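Local coordinates for Lmo2349 protein (Listeria monocytogenes, PDB 4GVO) that probably binds L-cystine or a related amino acid outside the cell and hands it to an ABC transporter, at residues A[10-15]-A[50-55]; A[74-79]-A[95-100]; A[88-93]-A[198-203]; A[101-106]-A[165-170]. All blocks are in the same frame, centred on the assembly; numbering follows the deposited sequence.

Interaction 1: residues A[10-15]-A[50-55]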
# COMPACT_ATOMS: atom_id res chain seq x y z
N THR A 10 11.62 20.94 -9.12
CA THR A 10 11.12 19.63 -9.59
C THR A 10 11.30 18.61 -8.50
O THR A 10 12.38 18.45 -7.94
CB THR A 10 11.84 19.17 -10.87
OG1 THR A 10 11.63 20.16 -11.87
CG2 THR A 10 11.33 17.84 -11.34
N ILE A 11 10.22 17.89 -8.22
CA ILE A 11 10.18 16.85 -7.20
C ILE A 11 9.89 15.55 -7.91
O ILE A 11 8.93 15.46 -8.65
CB ILE A 11 9.04 17.14 -6.17
CG1 ILE A 11 9.26 18.51 -5.50
CG2 ILE A 11 8.92 16.02 -5.17
CD1 ILE A 11 10.63 18.72 -4.86
N THR A 12 10.73 14.55 -7.68
CA THR A 12 10.54 13.23 -8.25
C THR A 12 9.87 12.30 -7.25
O THR A 12 10.33 12.13 -6.13
CB THR A 12 11.87 12.62 -8.72
OG1 THR A 12 12.45 13.54 -9.69
CG2 THR A 12 11.68 11.26 -9.39
N VAL A 13 8.74 11.77 -7.67
CA VAL A 13 7.91 10.88 -6.87
C VAL A 13 8.05 9.45 -7.36
O VAL A 13 7.67 9.14 -8.50
CB VAL A 13 6.42 11.32 -6.98
CG1 VAL A 13 5.53 10.45 -6.09
CG2 VAL A 13 6.25 12.81 -6.64
N GLY A 14 8.56 8.57 -6.52
CA GLY A 14 8.57 7.18 -6.83
C GLY A 14 7.22 6.55 -6.58
O GLY A 14 6.62 6.76 -5.54
N THR A 15 6.77 5.77 -7.55
CA THR A 15 5.57 4.97 -7.41
C THR A 15 5.68 3.71 -8.23
O THR A 15 6.69 3.49 -8.91
CB THR A 15 4.33 5.82 -7.73
OG1 THR A 15 3.14 5.15 -7.26
CG2 THR A 15 4.18 6.12 -9.23
N LYS A 50 7.05 21.31 -9.05
CA LYS A 50 6.54 20.51 -10.17
C LYS A 50 6.83 19.07 -9.83
O LYS A 50 7.96 18.73 -9.61
CB LYS A 50 7.24 20.88 -11.50
CG LYS A 50 6.77 20.14 -12.75
CD LYS A 50 7.73 20.34 -13.93
CE LYS A 50 8.72 19.17 -14.12
NZ LYS A 50 10.12 19.61 -14.38
N PHE A 51 5.82 18.24 -9.82
CA PHE A 51 5.97 16.83 -9.44
C PHE A 51 6.02 16.00 -10.70
O PHE A 51 5.17 16.13 -11.59
CB PHE A 51 4.82 16.38 -8.55
CG PHE A 51 4.84 16.96 -7.15
CD1 PHE A 51 4.53 18.29 -6.91
CD2 PHE A 51 5.14 16.16 -6.04
CE1 PHE A 51 4.55 18.82 -5.63
CE2 PHE A 51 5.14 16.72 -4.76
CZ PHE A 51 4.80 18.04 -4.57
N LYS A 52 6.99 15.12 -10.75
CA LYS A 52 7.07 14.16 -11.81
C LYS A 52 7.25 12.77 -11.22
O LYS A 52 7.76 12.63 -10.13
CB LYS A 52 8.22 14.46 -12.72
CG LYS A 52 9.55 14.38 -12.09
CD LYS A 52 10.65 14.76 -13.08
CE LYS A 52 10.75 13.79 -14.25
NZ LYS A 52 11.86 14.15 -15.16
N PHE A 53 6.85 11.74 -11.96
CA PHE A 53 6.91 10.40 -11.47
C PHE A 53 8.11 9.63 -12.02
O PHE A 53 8.56 9.85 -13.15
CB PHE A 53 5.61 9.65 -11.81
CG PHE A 53 4.40 10.24 -11.15
CD1 PHE A 53 4.09 9.95 -9.82
CD2 PHE A 53 3.59 11.14 -11.84
CE1 PHE A 53 2.97 10.49 -9.24
CE2 PHE A 53 2.49 11.71 -11.23
CZ PHE A 53 2.18 11.37 -9.93
N LYS A 54 8.57 8.69 -11.19
CA LYS A 54 9.55 7.69 -11.56
C LYS A 54 8.98 6.35 -11.11
O LYS A 54 8.86 6.09 -9.91
CB LYS A 54 10.90 7.95 -10.89
CG LYS A 54 11.99 6.99 -11.33
CD LYS A 54 13.28 7.13 -10.53
CE LYS A 54 14.11 8.34 -10.90
NZ LYS A 54 14.90 8.15 -12.16
N THR A 55 8.58 5.52 -12.08
CA THR A 55 7.97 4.24 -11.78
C THR A 55 9.03 3.16 -11.65
O THR A 55 10.06 3.20 -12.29
CB THR A 55 6.92 3.86 -12.82
OG1 THR A 55 7.53 3.79 -14.11
CG2 THR A 55 5.78 4.86 -12.82
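V13 and F51 pack closely between strands 10-15 and 50-55, with V13 CG2 lying 3.6 Å from F51 CD2 in the plane of the ring, at its edge. I11 covers one face of the same ring: its CB sits 4.0 Å above the ring plane, off-centre toward the rim, in a CH-pi contact. On this buried side V13 CB also meets F53 CD1 at 3.9 Å, and V39 of helix 34-44 packs on V13, F51 and F53. The two strands run parallel and in register, joined through that helix in a beta-alpha-beta unit of the periplasmic binding protein fold. Five backbone hydrogen bonds zigzag between them, from I11 N to K50 O at one end to a longer T15 N to K54 O bond of 3.2 Å at the other. The opposite face, with T10 and T12 beside three exposed lysines, is the solvent side. K50 starts with CG anti to its backbone N (chi1 -179°), then bends at its last two torsions, which brings NZ back to donate to T10 OG1 at 3.0 Å. The side chain of K52 meets this face through its aliphatic part, CD touching T10 CG2 at 3.6 Å, and K54 CB rests 3.7 Å from T12 CG2.

Interaction 2: residues A[74-79]-A[95-100]. With HIS (histidine), chain E.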
# COMPACT_ATOMS: atom_id res chain seq x y z
N ALA A 74 5.12 7.46 -3.03
CA ALA A 74 3.64 7.34 -2.94
C ALA A 74 3.22 5.97 -3.40
O ALA A 74 3.27 5.69 -4.59
CB ALA A 74 2.98 8.40 -3.83
N HIS A 75 2.92 5.07 -2.46
CA HIS A 75 2.49 3.74 -2.79
C HIS A 75 1.75 3.13 -1.62
O HIS A 75 2.13 2.07 -1.13
CB HIS A 75 3.71 2.86 -3.18
CG HIS A 75 3.35 1.60 -3.93
ND1 HIS A 75 2.62 0.57 -3.39
CD2 HIS A 75 3.65 1.21 -5.24
CE1 HIS A 75 2.46 -0.39 -4.34
NE2 HIS A 75 3.11 -0.03 -5.44
N GLN A 76 0.74 3.82 -1.13
CA GLN A 76 -0.03 3.33 0.02
C GLN A 76 0.88 2.95 1.19
O GLN A 76 0.71 1.90 1.83
CB GLN A 76 -0.93 2.19 -0.39
CG GLN A 76 -2.10 2.63 -1.27
CD GLN A 76 -3.13 3.42 -0.49
OE1 GLN A 76 -3.63 2.95 0.53
NE2 GLN A 76 -3.41 4.63 -0.95
N MET A 77 1.88 3.80 1.48
CA MET A 77 2.90 3.41 2.46
C MET A 77 2.40 3.60 3.90
O MET A 77 2.09 4.71 4.35
CB MET A 77 4.20 4.22 2.28
CG MET A 77 4.82 4.03 0.89
SD MET A 77 5.24 2.34 0.47
CE MET A 77 6.79 2.16 1.36
N GLU A 78 2.37 2.47 4.62
CA GLU A 78 2.01 2.42 6.01
C GLU A 78 3.09 2.96 6.90
O GLU A 78 4.27 2.63 6.74
CB GLU A 78 1.73 0.96 6.38
CG GLU A 78 0.45 0.39 5.75
CD GLU A 78 0.45 -1.15 5.80
OE1 GLU A 78 0.40 -1.70 6.92
OE2 GLU A 78 0.55 -1.80 4.74
N LYS A 79 2.71 3.76 7.90
CA LYS A 79 3.66 4.21 8.88
C LYS A 79 4.03 3.07 9.81
O LYS A 79 3.18 2.38 10.32
CB LYS A 79 3.14 5.40 9.66
CG LYS A 79 4.18 5.96 10.62
CD LYS A 79 3.60 6.92 11.63
CE LYS A 79 3.20 8.21 10.99
NZ LYS A 79 2.45 9.00 12.00
N ASN A 95 -5.06 7.53 3.70
CA ASN A 95 -5.84 6.29 3.67
C ASN A 95 -5.62 5.57 5.02
O ASN A 95 -4.70 5.94 5.76
CB ASN A 95 -5.46 5.35 2.50
CG ASN A 95 -6.56 4.40 2.15
OD1 ASN A 95 -7.69 4.53 2.67
ND2 ASN A 95 -6.27 3.46 1.28
N ASN A 96 -6.43 4.56 5.26
CA ASN A 96 -6.23 3.55 6.30
C ASN A 96 -5.87 2.22 5.60
O ASN A 96 -6.43 1.92 4.57
CB ASN A 96 -7.57 3.21 7.01
CG ASN A 96 -8.15 4.36 7.74
OD1 ASN A 96 -9.28 4.76 7.48
ND2 ASN A 96 -7.38 4.93 8.62
N PHE A 97 -4.98 1.41 6.17
CA PHE A 97 -4.58 0.17 5.54
C PHE A 97 -4.58 -0.95 6.62
O PHE A 97 -3.55 -1.57 6.90
CB PHE A 97 -3.21 0.35 4.88
CG PHE A 97 -2.97 -0.51 3.67
CD1 PHE A 97 -2.66 -1.86 3.77
CD2 PHE A 97 -3.05 0.05 2.40
CE1 PHE A 97 -2.42 -2.62 2.63
CE2 PHE A 97 -2.86 -0.71 1.28
CZ PHE A 97 -2.52 -2.05 1.40
N PRO A 98 -5.78 -1.27 7.17
CA PRO A 98 -5.83 -2.30 8.22
C PRO A 98 -5.57 -3.67 7.60
O PRO A 98 -6.18 -4.03 6.58
CB PRO A 98 -7.26 -2.19 8.76
CG PRO A 98 -8.03 -1.58 7.65
CD PRO A 98 -7.08 -0.62 6.99
N LEU A 99 -4.67 -4.44 8.18
CA LEU A 99 -4.25 -5.73 7.62
C LEU A 99 -4.90 -6.92 8.33
O LEU A 99 -4.97 -6.95 9.55
CB LEU A 99 -2.73 -5.89 7.74
CG LEU A 99 -1.90 -4.92 6.87
CD1 LEU A 99 -0.39 -5.12 7.16
CD2 LEU A 99 -2.23 -5.09 5.39
N GLN A 100 -5.33 -7.89 7.55
CA GLN A 100 -5.84 -9.15 8.03
C GLN A 100 -5.28 -10.28 7.19
O GLN A 100 -5.02 -10.10 5.99
CB GLN A 100 -7.38 -9.22 7.93
CG GLN A 100 -8.09 -8.39 8.99
CD GLN A 100 -9.55 -8.25 8.71
OE1 GLN A 100 -9.94 -7.42 7.94
NE2 GLN A 100 -10.38 -9.13 9.31
N HIS E . 0.80 -0.71 2.25
CA HIS E . 2.07 -1.38 1.86
C HIS E . 3.22 -1.00 2.73
O HIS E . 3.09 -0.04 3.50
CB HIS E . 2.40 -1.06 0.41
CG HIS E . 1.74 -2.01 -0.55
ND1 HIS E . 0.40 -2.08 -0.64
CD2 HIS E . 2.26 -3.00 -1.42
CE1 HIS E . 0.08 -3.05 -1.54
NE2 HIS E . 1.22 -3.57 -2.02
OXT HIS E . 4.29 -1.66 2.67
O HOH W 1 -1.47 -1.60 8.73
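Q76 and F97 cross at about a right angle, the amide plane turned 35° from the ring and OE1 lying at the ring's edge, 3.5 Å from F97 CD2. This is the amino-acid pocket of a family 3 solute-binding protein, here occupied by histidine, with S-oxy cysteine also modelled in the site. The phenyl ring makes one wall: the bound histidine's N stands over the centre of its face, 3.6 Å above the plane. F97 CG is anti to the backbone N (chi1 -150°), which swings the ring across toward the 74-79 loop. From that loop E78 reaches out with its chain extended beyond CG, and OE2 comes within 2.7 Å of the ligand N, while Q76 O approaches the same atom. The other carboxylate oxygen, E78 OE1, accepts from N128 ND2 and from a water that also donates to F97 O, so the carboxylate is held from several directions. L99 comes at E78 from the opposite direction, its CD1 3.5 Å from OE1. E78 N donates to the ligand O along a nearly straight 2.8 Å bond. At the ring's edge Q76 is itself held: NE2 is bonded to D35, and N95 ND2 donates to Q76 OE1 at 2.8 Å, with the two amide planes 67° apart.

Interaction 3: residues A[88-93]-A[198-203]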
# COMPACT_ATOMS: atom_id res chain seq x y z
N LEU A 88 11.20 10.32 6.73
CA LEU A 88 10.19 11.26 7.16
C LEU A 88 8.83 10.89 6.60
O LEU A 88 8.70 10.62 5.41
CB LEU A 88 10.60 12.65 6.69
CG LEU A 88 9.66 13.81 7.00
CD1 LEU A 88 9.49 13.95 8.52
CD2 LEU A 88 10.24 15.07 6.39
N PHE A 89 7.83 10.87 7.46
CA PHE A 89 6.43 10.78 7.04
C PHE A 89 5.78 12.15 7.16
O PHE A 89 6.02 12.85 8.14
CB PHE A 89 5.64 9.81 7.90
CG PHE A 89 6.00 8.37 7.66
CD1 PHE A 89 7.18 7.84 8.13
CD2 PHE A 89 5.21 7.56 6.91
CE1 PHE A 89 7.48 6.48 7.89
CE2 PHE A 89 5.52 6.23 6.65
CZ PHE A 89 6.63 5.69 7.16
N ASN A 90 4.96 12.55 6.19
CA ASN A 90 4.19 13.77 6.37
C ASN A 90 3.16 13.54 7.49
O ASN A 90 2.95 12.39 7.92
CB ASN A 90 3.58 14.25 5.07
CG ASN A 90 2.47 13.36 4.59
OD1 ASN A 90 2.70 12.18 4.35
ND2 ASN A 90 1.26 13.91 4.46
N ASP A 91 2.53 14.62 7.98
CA ASP A 91 1.60 14.54 9.13
C ASP A 91 0.19 14.13 8.77
O ASP A 91 -0.54 13.63 9.65
CB ASP A 91 1.49 15.89 9.87
CG ASP A 91 2.69 16.18 10.78
OD1 ASP A 91 3.63 15.37 10.89
OD2 ASP A 91 2.69 17.26 11.41
N VAL A 92 -0.22 14.35 7.53
CA VAL A 92 -1.62 14.15 7.17
C VAL A 92 -1.80 12.83 6.41
O VAL A 92 -1.27 12.67 5.31
CB VAL A 92 -2.14 15.35 6.35
CG1 VAL A 92 -3.60 15.13 5.96
CG2 VAL A 92 -1.94 16.67 7.13
N ALA A 93 -2.56 11.90 6.96
CA ALA A 93 -2.79 10.60 6.32
C ALA A 93 -3.74 10.75 5.15
O ALA A 93 -4.61 11.67 5.12
CB ALA A 93 -3.40 9.64 7.35
N VAL A 198 -1.80 5.59 6.09
CA VAL A 198 -1.01 5.73 4.87
C VAL A 198 -0.60 7.20 4.73
O VAL A 198 -1.43 8.12 4.87
CB VAL A 198 -1.85 5.29 3.66
CG1 VAL A 198 -1.28 5.83 2.33
CG2 VAL A 198 -1.98 3.75 3.63
N TYR A 199 0.68 7.41 4.44
CA TYR A 199 1.28 8.69 4.29
C TYR A 199 2.28 8.67 3.13
O TYR A 199 2.70 7.61 2.69
CB TYR A 199 2.03 9.09 5.55
CG TYR A 199 1.27 9.06 6.85
CD1 TYR A 199 1.11 7.87 7.55
CD2 TYR A 199 0.74 10.21 7.39
CE1 TYR A 199 0.45 7.81 8.75
CE2 TYR A 199 0.04 10.17 8.57
CZ TYR A 199 -0.09 8.96 9.25
OH TYR A 199 -0.75 8.92 10.45
N PHE A 200 2.72 9.85 2.71
CA PHE A 200 3.91 9.95 1.86
C PHE A 200 5.18 9.76 2.68
O PHE A 200 5.21 10.08 3.87
CB PHE A 200 3.95 11.29 1.14
CG PHE A 200 2.74 11.53 0.28
CD1 PHE A 200 2.60 10.84 -0.90
CD2 PHE A 200 1.73 12.44 0.65
CE1 PHE A 200 1.51 11.01 -1.70
CE2 PHE A 200 0.59 12.58 -0.15
CZ PHE A 200 0.50 11.90 -1.34
N MET A 201 6.22 9.26 2.03
CA MET A 201 7.50 9.10 2.65
C MET A 201 8.52 9.94 1.95
O MET A 201 8.53 10.00 0.72
CB MET A 201 7.95 7.63 2.65
CG MET A 201 7.02 6.76 3.48
SD MET A 201 7.51 5.02 3.56
CE MET A 201 9.12 5.14 4.33
N LEU A 202 9.36 10.59 2.74
CA LEU A 202 10.38 11.52 2.24
C LEU A 202 11.71 11.25 2.94
O LEU A 202 11.77 10.56 3.93
CB LEU A 202 9.95 12.97 2.51
CG LEU A 202 8.57 13.40 1.98
CD1 LEU A 202 7.45 13.20 3.02
CD2 LEU A 202 8.63 14.86 1.51
N GLY A 203 12.76 11.88 2.45
CA GLY A 203 14.01 11.92 3.22
C GLY A 203 13.88 12.77 4.44
O GLY A 203 13.12 13.74 4.45
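L88 and L202 form an antiparallel hydrogen-bonded pair, L202 N to L88 O at 2.8 Å and L88 N to L202 O at 2.9 Å, and F89 with M201 follows as a non-hydrogen-bonded pair. The pairing fastens short strand 88-89 onto strand 191-202 in the mixed sheet of this periplasmic binding protein fold. F89 and M201 lie side by side on one face of the sheet. M201 CG sits over the phenyl ring as a CH-pi contact, and SD makes an oblique Met-aromatic contact, 4.5 Å from the ring centroid. Y199 crosses F89 at about a right angle and sets its CB at the edge of that ring, 3.8 Å from CD2. Its own ring runs on along the 90-93 loop, where A93 CB covers one face and D91 O lies at the edge. N90 holds the loop in place: chi1 of 70° puts CG between the backbone N and the carbonyl carbon, which brings OD1 round to F200 N. The amide's other end, ND2, is bonded to D214 of helix 207-222 and weakly to V92 O. D214 also accepts from D91 N and V92 N. The F200 N to N90 OD1 bond is 2.8 Å long but bent, 132° at the hydrogen.

Interaction 4: residues A[101-106]-A[165-170]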
# COMPACT_ATOMS: atom_id res chain seq x y z
N LEU A 101 -5.15 -11.46 7.79
CA LEU A 101 -4.95 -12.66 6.99
C LEU A 101 -6.03 -12.74 5.93
O LEU A 101 -7.18 -12.39 6.15
CB LEU A 101 -4.97 -13.91 7.82
CG LEU A 101 -3.92 -14.06 8.91
CD1 LEU A 101 -4.12 -15.37 9.67
CD2 LEU A 101 -2.50 -13.95 8.34
N THR A 102 -5.62 -13.21 4.76
CA THR A 102 -6.51 -13.27 3.61
C THR A 102 -6.32 -14.66 2.99
O THR A 102 -5.21 -15.14 2.84
CB THR A 102 -6.15 -12.14 2.64
OG1 THR A 102 -6.44 -10.88 3.26
CG2 THR A 102 -6.97 -12.25 1.34
N VAL A 103 -7.44 -15.31 2.70
CA VAL A 103 -7.47 -16.70 2.24
C VAL A 103 -8.43 -16.86 1.06
O VAL A 103 -9.18 -15.95 0.73
CB VAL A 103 -7.89 -17.63 3.40
CG1 VAL A 103 -6.87 -17.61 4.54
CG2 VAL A 103 -9.31 -17.27 3.88
N LEU A 104 -8.38 -18.01 0.41
CA LEU A 104 -9.44 -18.37 -0.55
C LEU A 104 -10.80 -18.34 0.14
O LEU A 104 -10.94 -18.74 1.29
CB LEU A 104 -9.22 -19.75 -1.04
CG LEU A 104 -8.30 -20.05 -2.11
CD1 LEU A 104 -8.56 -21.55 -2.42
CD2 LEU A 104 -8.55 -19.16 -3.34
N ASP A 105 -11.83 -17.91 -0.57
CA ASP A 105 -13.14 -17.77 0.03
C ASP A 105 -13.66 -19.08 0.61
O ASP A 105 -14.37 -19.08 1.62
CB ASP A 105 -14.12 -17.21 -1.00
CG ASP A 105 -15.44 -16.91 -0.39
OD1 ASP A 105 -15.56 -15.88 0.30
OD2 ASP A 105 -16.36 -17.73 -0.59
N SER A 106 -13.26 -20.20 0.01
CA SER A 106 -13.72 -21.54 0.48
C SER A 106 -13.01 -22.01 1.77
O SER A 106 -13.39 -23.02 2.37
CB SER A 106 -13.51 -22.59 -0.63
OG SER A 106 -12.14 -22.69 -0.97
N ALA A 165 0.00 -21.60 -1.55
CA ALA A 165 -0.03 -20.76 -0.36
C ALA A 165 -1.36 -21.00 0.34
O ALA A 165 -2.38 -21.10 -0.32
CB ALA A 165 0.11 -19.28 -0.69
N ASP A 166 -1.35 -21.02 1.68
CA ASP A 166 -2.56 -21.15 2.49
C ASP A 166 -3.21 -19.78 2.78
O ASP A 166 -4.42 -19.69 2.97
CB ASP A 166 -2.18 -21.83 3.78
CG ASP A 166 -1.72 -23.27 3.56
OD1 ASP A 166 -2.61 -24.12 3.37
OD2 ASP A 166 -0.48 -23.50 3.55
N ALA A 167 -2.40 -18.73 2.84
CA ALA A 167 -2.86 -17.39 3.21
C ALA A 167 -1.92 -16.35 2.69
O ALA A 167 -0.78 -16.67 2.32
CB ALA A 167 -2.99 -17.23 4.75
N THR A 168 -2.44 -15.13 2.62
CA THR A 168 -1.63 -13.93 2.44
C THR A 168 -2.05 -12.93 3.53
O THR A 168 -2.78 -13.29 4.47
CB THR A 168 -1.79 -13.36 1.01
OG1 THR A 168 -0.86 -12.28 0.81
CG2 THR A 168 -3.19 -12.87 0.72
N ILE A 169 -1.59 -11.69 3.40
CA ILE A 169 -2.00 -10.60 4.28
C ILE A 169 -2.38 -9.42 3.40
O ILE A 169 -1.67 -9.11 2.44
CB ILE A 169 -0.92 -10.27 5.33
CG1 ILE A 169 -1.48 -9.32 6.40
CG2 ILE A 169 0.42 -9.81 4.74
CD1 ILE A 169 -0.54 -9.17 7.58
N SER A 170 -3.56 -8.85 3.64
CA SER A 170 -4.07 -7.80 2.78
C SER A 170 -5.06 -6.91 3.51
O SER A 170 -5.21 -7.04 4.73
CB SER A 170 -4.70 -8.35 1.47
OG SER A 170 -4.76 -7.27 0.48
O HOH W 2 -6.49 -20.15 1.32
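T102 and T168 face each other as the antiparallel hydrogen-bonded pair where strand 95-104 meets strand 168-170, and each backbone satisfies the other. T168 N donates to T102 O at 2.8 Å, in the carbonyl plane and nearly straight at 170°. The return bond, T102 N to T168 O at 2.9 Å, comes in 49° out of the carbonyl plane; the short strand axes run 120° apart, well off antiparallel, which may account for the tilt. Beyond this pair the direct bonding gives way to water: one molecule accepts from L104 N at 3.0 Å and donates to D166 O at 2.7 Å, bridging the two backbones. The two threonines lie side by side, T168 CG2 touching T102 CB at 3.6 Å. T168 OG1, anti to its backbone N, bonds instead to I122 O of strand 120-123, and T102 OG1 turns to Q100 O of its own strand. D166 OD2 likewise accepts from R120 N. V103 CG1 adds an apolar contact with A167 CB at 3.9 Å. In this part of the mixed sheet of the periplasmic binding protein fold, the segments are thus held mainly by main-chain polarity, while the threonine hydroxyls find carbonyl partners beyond the pair itself.

Overall arrangement
Interaction 2 lies nearest the chain's centre and is wholly buried; its polar groups gather round a bound amino acid. Interactions 1 and 4 sit about 34 Å apart, centre to centre, on opposite sides of that centre. Interaction 1 is part core and part lysine-lined surface, whereas interaction 4 is buried and chiefly backbone-bonded. All reach one branched mixed sheet. T15 OG1 and G14 O probably bond to A74, linking interaction 1 to the pocket loop, and M77 O and N95 O probably accept from Y199 N and V198 N of interaction 3, which is richer in aromatic packing. Interactions 2 and 4 share strand 95-104, where Q100 N probably bonds to S170 O.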